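Local coordinates for ricin B-related lectin (Polyporus squamosus, PDB 5MUA), which binds galactose through a ricin-type beta-trefoil lectin domain, joined to a papain-like, calcium-dependent protease domain seen here in complex with the inhibitor E-64, at residues B[149-154]-B[179-184]; B[174-179]-B[231-236]; B[74-79]-B[110-115]. All coordinates share one frame; numbering follows the deposited sequence.

Interaction 3 comes first along the chain and lies at the outer end of the lectin domain, where two loops meet beside a bound galactose. Interactions 1 and 2 follow later and interlace in sequence: their centres are about 7 Å apart, and both use strand 178-180, which runs between strand 144-152 on one edge and strand 233-243 on the other, with Y179 belonging to both. The centres of interactions 1 and 2 lie about 32 and 33 Å from that of interaction 3, and neither touches it, the nearest atoms being about 21 Å away. Sugar recognition is thus well separated from the junction of lectin and protease domains, where the calcium ions and E-64 of interaction 2 sit.

Interaction 1 of 3, residues B[149-154]-B[179-184]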
loop_
_atom_site.group_PDB
_atom_site.type_symbol
_atom_site.label_atom_id
_atom_site.label_comp_id
_atom_site.label_asym_id
_atom_site.label_seq_id
_atom_site.Cartn_x
_atom_site.Cartn_y
_atom_site.Cartn_z
ATOM N N LEU B 149 -15.961 3.054 -19.048
ATOM C CA LEU B 149 -15.556 3.449 -17.703
ATOM C C LEU B 149 -14.120 3.058 -17.442
ATOM O O LEU B 149 -13.642 3.215 -16.300
ATOM C CB LEU B 149 -16.475 2.756 -16.714
ATOM C CG LEU B 149 -17.953 3.011 -16.995
ATOM C CD1 LEU B 149 -18.772 2.224 -16.029
ATOM C CD2 LEU B 149 -18.353 4.478 -16.872
ATOM N N SER B 150 -13.439 2.464 -18.411
ATOM C CA SER B 150 -12.062 1.964 -18.276
ATOM C C SER B 150 -11.078 2.741 -19.149
ATOM O O SER B 150 -11.478 3.449 -20.076
ATOM C CB SER B 150 -11.967 0.478 -18.705
ATOM O OG SER B 150 -12.546 0.293 -19.967
ATOM N N GLN B 151 -9.791 2.624 -18.795
ATOM C CA GLN B 151 -8.674 3.126 -19.534
ATOM C C GLN B 151 -7.618 2.058 -19.556
ATOM O O GLN B 151 -7.474 1.339 -18.590
ATOM C CB GLN B 151 -8.107 4.375 -18.884
ATOM C CG GLN B 151 -9.026 5.526 -18.931
ATOM C CD GLN B 151 -9.056 6.157 -20.319
ATOM O OE1 GLN B 151 -8.210 6.989 -20.649
ATOM N NE2 GLN B 151 -9.993 5.721 -21.157
ATOM N N THR B 152 -6.939 1.927 -20.679
ATOM C CA THR B 152 -5.744 1.091 -20.729
ATOM C C THR B 152 -4.573 1.720 -20.003
ATOM O O THR B 152 -4.561 2.915 -19.679
ATOM C CB THR B 152 -5.315 0.727 -22.156
ATOM O OG1 THR B 152 -4.796 1.882 -22.806
ATOM C CG2 THR B 152 -6.519 0.150 -22.963
ATOM N N GLY B 153 -3.617 0.867 -19.659
ATOM C CA GLY B 153 -2.349 1.366 -19.104
ATOM C C GLY B 153 -1.785 2.427 -20.015
ATOM O O GLY B 153 -1.421 3.506 -19.537
ATOM N N ALA B 154 -1.720 2.153 -21.331
ATOM C CA ALA B 154 -1.156 3.128 -22.294
ATOM C C ALA B 154 -1.998 4.394 -22.261
ATOM O O ALA B 154 -1.469 5.496 -22.313
ATOM C CB ALA B 154 -1.066 2.540 -23.745
ATOM N N TYR B 179 -7.622 -0.587 -16.657
ATOM C CA TYR B 179 -8.045 0.029 -15.398
ATOM C C TYR B 179 -9.526 0.419 -15.381
ATOM O O TYR B 179 -9.994 1.084 -16.312
ATOM C CB TYR B 179 -7.230 1.288 -15.158
ATOM C CG TYR B 179 -5.816 1.015 -14.831
ATOM C CD1 TYR B 179 -5.438 0.731 -13.557
ATOM C CD2 TYR B 179 -4.835 0.905 -15.863
ATOM C CE1 TYR B 179 -4.112 0.441 -13.236
ATOM C CE2 TYR B 179 -3.496 0.682 -15.544
ATOM C CZ TYR B 179 -3.151 0.438 -14.214
ATOM O OH TYR B 179 -1.854 0.169 -13.889
ATOM N N LEU B 180 -10.201 0.138 -14.273
ATOM C CA LEU B 180 -11.491 0.774 -13.936
ATOM C C LEU B 180 -11.229 2.142 -13.337
ATOM O O LEU B 180 -10.377 2.313 -12.453
ATOM C CB LEU B 180 -12.338 -0.036 -12.983
ATOM C CG LEU B 180 -13.650 0.601 -12.472
ATOM C CD1 LEU B 180 -14.553 0.779 -13.715
ATOM C CD2 LEU B 180 -14.301 -0.362 -11.473
ATOM N N VAL B 181 -11.940 3.117 -13.845
ATOM C CA VAL B 181 -11.860 4.485 -13.325
ATOM C C VAL B 181 -12.999 4.586 -12.317
ATOM O O VAL B 181 -14.181 4.443 -12.648
ATOM C CB VAL B 181 -12.032 5.544 -14.454
ATOM C CG1 VAL B 181 -12.169 6.959 -13.899
ATOM C CG2 VAL B 181 -10.905 5.478 -15.467
ATOM N N LEU B 182 -12.645 4.869 -11.055
ATOM C CA LEU B 182 -13.621 4.969 -9.997
ATOM C C LEU B 182 -14.290 6.317 -9.968
ATOM O O LEU B 182 -13.706 7.306 -10.396
ATOM C CB LEU B 182 -12.918 4.796 -8.631
ATOM C CG LEU B 182 -12.282 3.402 -8.540
ATOM C CD1 LEU B 182 -11.431 3.409 -7.285
ATOM C CD2 LEU B 182 -13.310 2.267 -8.491
ATOM N N THR B 183 -15.459 6.355 -9.342
ATOM C CA THR B 183 -16.129 7.616 -9.055
ATOM C C THR B 183 -15.596 8.211 -7.769
ATOM O O THR B 183 -14.975 7.537 -6.923
ATOM C CB THR B 183 -17.646 7.436 -8.851
ATOM O OG1 THR B 183 -17.901 6.608 -7.722
ATOM C CG2 THR B 183 -18.337 6.794 -10.129
ATOM N N ARG B 184 -15.895 9.506 -7.618
ATOM C CA ARG B 184 -15.602 10.140 -6.335
ATOM C C ARG B 184 -16.300 9.534 -5.167
ATOM O O ARG B 184 -15.744 9.385 -4.063
ATOM C CB ARG B 184 -15.779 11.673 -6.434
ATOM C CG ARG B 184 -14.606 12.272 -7.172
ATOM C CD ARG B 184 -14.565 13.782 -7.062
ATOM N NE ARG B 184 -13.633 14.406 -8.004
ATOM C CZ ARG B 184 -13.261 15.699 -7.946
ATOM N NH1 ARG B 184 -13.683 16.500 -6.949
ATOM N NH2 ARG B 184 -12.468 16.198 -8.883
#
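Q151 and Y179 are joined through the backbone N and O that each turns to the other strand. Y179 N donates to Q151 O over 2.7 Å, and Q151 N returns a bond to Y179 O at 2.9 Å, which makes them an antiparallel hydrogen-bonded pair. Two residues along, V181 N donates to L149 O at 3.0 Å. Between these bonds lies the non-hydrogen-bonded pair of S150 and L180, where S150 CA brings its hydrogen to Y179 O in a 3.0 Å CA-H...O contact.

The side chains alternate about this frame. On the face of Q151 and Y179, the tyrosine ring turns its edge to the other strand: Q151 O and G153 N lie in its plane, and CE2 comes to 3.8 Å from G153 CA. V181 stands alongside Q151, its CG2 branch 3.9 Å from Q151 CG. Past that point the glutamine leaves its partner, because a bend at chi2 (-76°) folds the chain back until NE2 donates to S150 O at 2.9 Å, nearly in the plane of its own amide. On the face of S150 and L180, S150 OG turns to I8 N on strand 7-13, and L180 CD1 comes back to L149 CB at the strand end.

Further out, T152 OG1 takes the N-cap of helix 153-162 by accepting from N155 N, and G153 is bonded through its backbone to G177. L180 uses its other backbone edge for A233 and L235. Strand 178-180 is therefore an inner strand, and the arrangement is an antiparallel beta pairing that joins the last strand of the beta-trefoil lectin to the papain-like domain.

Interaction 2 of 3, residues B[174-179]-B[231-236]. With CA (calcium ion), chain E; CA (calcium ion), chain D; E64 (N-[N-[1-hydroxycarboxyethyl-carbonyl]leucylamino-butyl]-guanidine), chain F.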
loop_
_atom_site.group_PDB
_atom_site.type_symbol
_atom_site.label_atom_id
_atom_site.label_comp_id
_atom_site.label_asym_id
_atom_site.label_seq_id
_atom_site.Cartn_x
_atom_site.Cartn_y
_atom_site.Cartn_z
ATOM N N LEU B 174 4.096 1.599 -14.581
ATOM C CA LEU B 174 2.774 1.119 -14.805
ATOM C C LEU B 174 2.717 -0.293 -14.244
ATOM O O LEU B 174 3.694 -1.044 -14.402
ATOM C CB LEU B 174 2.534 1.112 -16.360
ATOM C CG LEU B 174 1.476 0.235 -17.001
ATOM C CD1 LEU B 174 0.168 0.943 -16.696
ATOM C CD2 LEU B 174 1.619 0.093 -18.518
ATOM N N SER B 175 1.594 -0.649 -13.639
ATOM C CA SER B 175 1.345 -1.902 -12.974
ATOM C C SER B 175 0.491 -2.932 -13.728
ATOM O O SER B 175 0.761 -4.105 -13.654
ATOM C CB SER B 175 0.711 -1.632 -11.605
ATOM O OG SER B 175 1.550 -0.758 -10.887
ATOM N N ASP B 176 -0.553 -2.454 -14.403
ATOM C CA ASP B 176 -1.589 -3.278 -14.995
ATOM C C ASP B 176 -1.928 -2.780 -16.390
ATOM O O ASP B 176 -1.434 -1.765 -16.822
ATOM C CB ASP B 176 -2.812 -3.301 -14.103
ATOM C CG ASP B 176 -2.500 -3.933 -12.712
ATOM O OD1 ASP B 176 -2.137 -5.127 -12.681
ATOM O OD2 ASP B 176 -2.621 -3.226 -11.697
ATOM N N GLY B 177 -2.723 -3.564 -17.076
ATOM C CA GLY B 177 -3.108 -3.265 -18.458
ATOM C C GLY B 177 -4.430 -2.552 -18.676
ATOM O O GLY B 177 -4.561 -1.815 -19.654
ATOM N N LEU B 178 -5.434 -2.844 -17.850
ATOM C CA LEU B 178 -6.772 -2.332 -18.037
ATOM C C LEU B 178 -7.242 -1.850 -16.700
ATOM O O LEU B 178 -7.191 -2.599 -15.716
ATOM C CB LEU B 178 -7.715 -3.440 -18.516
ATOM C CG LEU B 178 -9.167 -2.973 -18.756
ATOM C CD1 LEU B 178 -9.243 -1.932 -19.882
ATOM C CD2 LEU B 178 -10.113 -4.176 -19.005
ATOM N N TYR B 179 -7.622 -0.587 -16.657
ATOM C CA TYR B 179 -8.045 0.029 -15.398
ATOM C C TYR B 179 -9.526 0.419 -15.381
ATOM O O TYR B 179 -9.994 1.084 -16.312
ATOM C CB TYR B 179 -7.230 1.288 -15.158
ATOM C CG TYR B 179 -5.816 1.015 -14.831
ATOM C CD1 TYR B 179 -5.438 0.731 -13.557
ATOM C CD2 TYR B 179 -4.835 0.905 -15.863
ATOM C CE1 TYR B 179 -4.112 0.441 -13.236
ATOM C CE2 TYR B 179 -3.496 0.682 -15.544
ATOM C CZ TYR B 179 -3.151 0.438 -14.214
ATOM O OH TYR B 179 -1.854 0.169 -13.889
ATOM N N GLY B 231 -8.852 -9.603 -14.552
ATOM C CA GLY B 231 -8.505 -9.041 -15.819
ATOM C C GLY B 231 -8.606 -7.541 -15.934
ATOM O O GLY B 231 -8.542 -7.008 -17.035
ATOM N N PHE B 232 -8.711 -6.857 -14.788
ATOM C CA PHE B 232 -8.570 -5.401 -14.735
ATOM C C PHE B 232 -8.118 -5.027 -13.307
ATOM O O PHE B 232 -8.181 -5.858 -12.377
ATOM C CB PHE B 232 -9.908 -4.694 -14.981
ATOM C CG PHE B 232 -10.932 -4.912 -13.900
ATOM C CD1 PHE B 232 -11.631 -6.133 -13.761
ATOM C CD2 PHE B 232 -11.290 -3.889 -13.052
ATOM C CE1 PHE B 232 -12.586 -6.295 -12.734
ATOM C CE2 PHE B 232 -12.263 -4.074 -12.068
ATOM C CZ PHE B 232 -12.893 -5.274 -11.901
ATOM N N ALA B 233 -7.720 -3.755 -13.176
ATOM C CA ALA B 233 -7.312 -3.201 -11.902
ATOM C C ALA B 233 -8.042 -1.931 -11.697
ATOM O O ALA B 233 -8.690 -1.414 -12.601
ATOM C CB ALA B 233 -5.799 -2.936 -11.901
ATOM N N LEU B 234 -7.956 -1.433 -10.477
ATOM C CA LEU B 234 -8.512 -0.131 -10.128
ATOM C C LEU B 234 -7.438 0.932 -10.198
ATOM O O LEU B 234 -6.345 0.770 -9.598
ATOM C CB LEU B 234 -9.111 -0.178 -8.709
ATOM C CG LEU B 234 -10.202 -1.216 -8.384
ATOM C CD1 LEU B 234 -10.764 -0.973 -7.015
ATOM C CD2 LEU B 234 -11.331 -1.311 -9.402
ATOM N N LEU B 235 -7.703 2.029 -10.901
ATOM C CA LEU B 235 -6.742 3.130 -10.983
ATOM C C LEU B 235 -6.633 3.872 -9.678
ATOM O O LEU B 235 -7.592 4.414 -9.213
ATOM C CB LEU B 235 -7.105 4.144 -12.083
ATOM C CG LEU B 235 -6.083 5.297 -12.253
ATOM C CD1 LEU B 235 -4.658 4.817 -12.527
ATOM C CD2 LEU B 235 -6.551 6.258 -13.299
ATOM N N CYS B 236 -5.438 3.825 -9.065
ATOM C CA CYS B 236 -5.192 4.661 -7.902
ATOM C C CYS B 236 -3.712 5.005 -7.975
ATOM O O CYS B 236 -2.878 4.195 -7.665
ATOM C CB CYS B 236 -5.493 3.930 -6.591
ATOM S SG CYS B 236 -5.180 4.975 -5.141
HETATM CA CA CA E . -0.058 -6.160 -12.763
HETATM CA CA CA D . -2.631 -5.144 -10.095
HETATM C C1 E64 F . 2.862 -11.179 -11.134
HETATM O O1 E64 F . 3.711 -12.094 -11.064
HETATM O O2 E64 F . 1.724 -11.257 -10.665
HETATM C C2 E64 F . 3.326 -9.856 -11.698
HETATM C C3 E64 F . 2.263 -9.390 -12.706
HETATM O O3 E64 F . 2.425 -10.367 -13.796
HETATM C C4 E64 F . 2.573 -8.040 -13.248
HETATM O O4 E64 F . 1.894 -7.058 -13.046
HETATM N N1 E64 F . 3.605 -7.966 -14.028
HETATM C C6 E64 F . 4.140 -6.849 -14.776
HETATM C C7 E64 F . 5.134 -5.897 -14.109
HETATM C C8 E64 F . 5.076 -5.748 -12.594
HETATM C C9 E64 F . 4.054 -4.610 -12.422
HETATM C C10 E64 F . 6.493 -5.340 -12.187
HETATM C C11 E64 F . 4.167 -6.864 -16.320
HETATM O O5 E64 F . 4.803 -7.833 -16.739
HETATM N N2 E64 F . 3.616 -5.907 -17.132
HETATM C C12 E64 F . 2.665 -4.831 -16.821
HETATM C C13 E64 F . 3.223 -3.545 -16.230
HETATM C C14 E64 F . 3.585 -2.588 -17.304
HETATM C C15 E64 F . 4.917 -2.907 -17.898
HETATM N N3 E64 F . 5.582 -1.669 -18.100
HETATM C C16 E64 F . 5.286 -0.950 -19.163
HETATM N N4 E64 F . 5.615 0.323 -19.238
HETATM N N5 E64 F . 4.577 -1.526 -20.114
HETATM O O HOH W 1 -3.824 -3.428 -9.000
HETATM O O HOH W 2 -0.403 -6.781 -15.069
#
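D176 and A233 meet at their first side-chain carbons, D176 CB lying 3.7 Å from A233 CB. From there CG is set anti to the carbonyl carbon, beside the backbone N (chi1 -62°), which brings the carboxylate to a pair of calcium ions. OD1 bridges them, at 2.3 Å from the chain E ion. The same oxygen is 2.6 Å from the chain D ion. OD2 completes a bidentate grip on the chain D calcium at 2.5 Å, and its flank rests on the A233 methyl, with OD2 to CB at 3.2 Å. Backbone S175 O and water 2 also bind the chain E ion, as does O4 of E64, while water 1 binds the chain D ion.

The result is a dinuclear calcium site built across the dimer interface: E204, D207, D209 and D210 of the second subunit supply the remaining ligands, and W201 NE1, the backbone N of C208 and H248 ND1 of that subunit hydrogen-bond E64 in its papain-like cleft. Two cations on one carboxylate would be expected to keep it ionised.

Y179 steadies the aspartate's backbone, since D176 N donates to Y179 OH at 3.0 Å, in a rather bent bond (140°). The same ring has L235 CD1 over one face, 4.3 Å above the plane and offset toward the rim, and its CE1 near the A233 methyl. Strand 178-180 runs parallel to strand 233-243 here, bridged at Y179 and A233, and A233 N donates to L178 O at 2.8 Å. L178 CD2 leans on F232 CB, while the F232 ring swings away to an edge-to-face contact with F227.

Interaction 3 of 3, residues B[74-79]-B[110-115]; sequences AGHAAT and SKETGT. With GAL (beta-D-galactopyranose), chain J.
The H76 imidazole, in a galactose site of the ricin-type beta-trefoil, meets both the sugar and E112 at its edge. NE2 shares a 2.7 Å hydrogen bond with O2 of the galactose, and at ND1 water 4 sits in the ring plane, 2.6 Å away. The E112 carboxylate is turned about 70° against the ring and reached through this water, which donates to OE2; water 3 similarly joins OE1 to H76 O. Because E112 is modelled in two conformers, these bridges belong to one of them. G75 N donates to the sugar's O4 at 2.9 Å, and D72 and N94 supply further bonds.

Beside the site the 110-115 turn touches the 74-79 loop with methyl groups. T113 places CG2 anti to its carbonyl carbon, against H76 O at 3.4 Å, and its CB meets A78 CB at 3.8 Å. T115 CG2 lies close to A78 O, at 3.2 Å. The threonine hydroxyls form a relay instead: T113 OG1 donates to T115 OG1 over 2.6 Å, and T115 OG1 in turn donates to water 5, which gives a hydrogen to A77 O at 2.8 Å.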
loop_
_atom_site.group_PDB
_atom_site.type_symbol
_atom_site.label_atom_id
_atom_site.label_comp_id
_atom_site.label_asym_id
_atom_site.label_seq_id
_atom_site.Cartn_x
_atom_site.Cartn_y
_atom_site.Cartn_z
ATOM N N ALA B 74 -30.061 -18.262 -21.516
ATOM C CA ALA B 74 -30.439 -19.453 -20.764
ATOM C C ALA B 74 -30.772 -20.612 -21.646
ATOM O O ALA B 74 -31.575 -20.514 -22.610
ATOM C CB ALA B 74 -31.639 -19.155 -19.810
ATOM N N GLY B 75 -30.099 -21.716 -21.413
ATOM C CA GLY B 75 -30.397 -22.935 -22.137
ATOM C C GLY B 75 -30.069 -22.919 -23.636
ATOM O O GLY B 75 -30.485 -23.834 -24.395
ATOM N N HIS B 76 -29.273 -21.958 -24.083
ATOM C CA HIS B 76 -28.890 -21.762 -25.463
ATOM C C HIS B 76 -30.129 -21.535 -26.368
ATOM O O HIS B 76 -30.028 -21.747 -27.569
ATOM C CB HIS B 76 -28.089 -22.965 -26.037
ATOM C CG HIS B 76 -27.009 -23.464 -25.133
ATOM N ND1 HIS B 76 -25.678 -23.264 -25.414
ATOM C CD2 HIS B 76 -27.059 -24.227 -24.024
ATOM C CE1 HIS B 76 -24.957 -23.812 -24.452
ATOM N NE2 HIS B 76 -25.780 -24.365 -23.581
ATOM N N ALA B 77 -31.268 -21.165 -25.784
ATOM C CA ALA B 77 -32.530 -21.168 -26.547
ATOM C C ALA B 77 -32.698 -19.865 -27.400
ATOM O O ALA B 77 -32.502 -18.693 -26.938
ATOM C CB ALA B 77 -33.703 -21.366 -25.597
ATOM N N ALA B 78 -33.084 -20.103 -28.644
ATOM C CA ALA B 78 -33.329 -19.044 -29.614
ATOM C C ALA B 78 -34.750 -18.507 -29.478
ATOM O O ALA B 78 -35.112 -17.491 -30.082
ATOM C CB ALA B 78 -33.120 -19.597 -31.041
ATOM N N THR B 79 -35.548 -19.194 -28.697
ATOM C CA THR B 79 -36.942 -18.828 -28.552
ATOM C C THR B 79 -37.100 -17.438 -27.990
ATOM O O THR B 79 -36.340 -16.997 -27.118
ATOM C CB THR B 79 -37.764 -19.895 -27.800
ATOM O OG1 THR B 79 -39.169 -19.758 -28.032
ATOM C CG2 THR B 79 -37.479 -19.931 -26.353
ATOM N N SER B 110 -26.608 -12.764 -29.539
ATOM C CA SER B 110 -26.028 -14.083 -29.116
ATOM C C SER B 110 -25.381 -14.790 -30.307
ATOM O O SER B 110 -26.024 -14.946 -31.375
ATOM C CB SER B 110 -27.085 -14.957 -28.518
ATOM O OG SER B 110 -26.587 -16.293 -28.415
ATOM N N LYS B 111 -24.120 -15.181 -30.162
ATOM C CA LYS B 111 -23.411 -15.873 -31.263
ATOM C C LYS B 111 -24.142 -17.179 -31.511
ATOM O O LYS B 111 -24.239 -17.618 -32.654
ATOM C CB LYS B 111 -21.968 -16.211 -30.870
ATOM C CG LYS B 111 -21.198 -16.906 -32.000
ATOM C CD LYS B 111 -19.899 -17.435 -31.528
ATOM C CE LYS B 111 -19.130 -18.286 -32.577
ATOM N NZ LYS B 111 -18.004 -18.866 -31.773
ATOM N N GLU B 112 -24.660 -17.806 -30.471
ATOM C CA GLU B 112 -25.294 -19.104 -30.662
ATOM C C GLU B 112 -26.564 -19.003 -31.476
ATOM O O GLU B 112 -26.719 -19.743 -32.459
ATOM C CB GLU B 112 -25.595 -19.750 -29.347
ATOM C CG GLU B 112 -26.586 -20.889 -29.141
ATOM C CD GLU B 112 -25.987 -22.212 -29.454
ATOM O OE1 GLU B 112 -26.765 -23.152 -29.629
ATOM O OE2 GLU B 112 -24.747 -22.288 -29.465
ATOM N N THR B 113 -27.429 -18.057 -31.108
ATOM C CA THR B 113 -28.787 -18.026 -31.643
ATOM C C THR B 113 -29.097 -17.002 -32.672
ATOM O O THR B 113 -30.075 -17.157 -33.378
ATOM C CB THR B 113 -29.788 -17.859 -30.513
ATOM O OG1 THR B 113 -29.613 -16.575 -29.925
ATOM C CG2 THR B 113 -29.664 -18.943 -29.486
ATOM N N GLY B 114 -28.281 -15.959 -32.819
ATOM C CA GLY B 114 -28.683 -14.812 -33.598
ATOM C C GLY B 114 -29.791 -14.003 -32.980
ATOM O O GLY B 114 -30.290 -13.089 -33.649
ATOM N N THR B 115 -30.249 -14.324 -31.757
ATOM C CA THR B 115 -31.248 -13.470 -31.087
ATOM C C THR B 115 -30.575 -12.401 -30.263
ATOM O O THR B 115 -29.370 -12.479 -29.947
ATOM C CB THR B 115 -32.237 -14.268 -30.238
ATOM O OG1 THR B 115 -31.553 -14.968 -29.213
ATOM C CG2 THR B 115 -32.983 -15.310 -31.100
HETATM C C1 GAL J . -27.551 -24.639 -19.799
HETATM C C2 GAL J . -26.476 -23.783 -20.467
HETATM C C3 GAL J . -25.874 -22.724 -19.566
HETATM C C4 GAL J . -27.011 -21.949 -18.883
HETATM C C5 GAL J . -28.024 -22.926 -18.229
HETATM C C6 GAL J . -29.248 -22.246 -17.653
HETATM O O1 GAL J . -28.152 -25.358 -20.837
HETATM O O2 GAL J . -25.419 -24.655 -20.901
HETATM O O3 GAL J . -25.002 -21.910 -20.393
HETATM O O4 GAL J . -27.650 -21.169 -19.928
HETATM O O5 GAL J . -28.531 -23.862 -19.195
HETATM O O6 GAL J . -30.025 -23.223 -16.981
HETATM O O HOH W 3 -29.280 -23.353 -29.439
HETATM O O HOH W 4 -23.697 -22.339 -26.835
HETATM O O HOH W 5 -33.461 -16.153 -27.419
#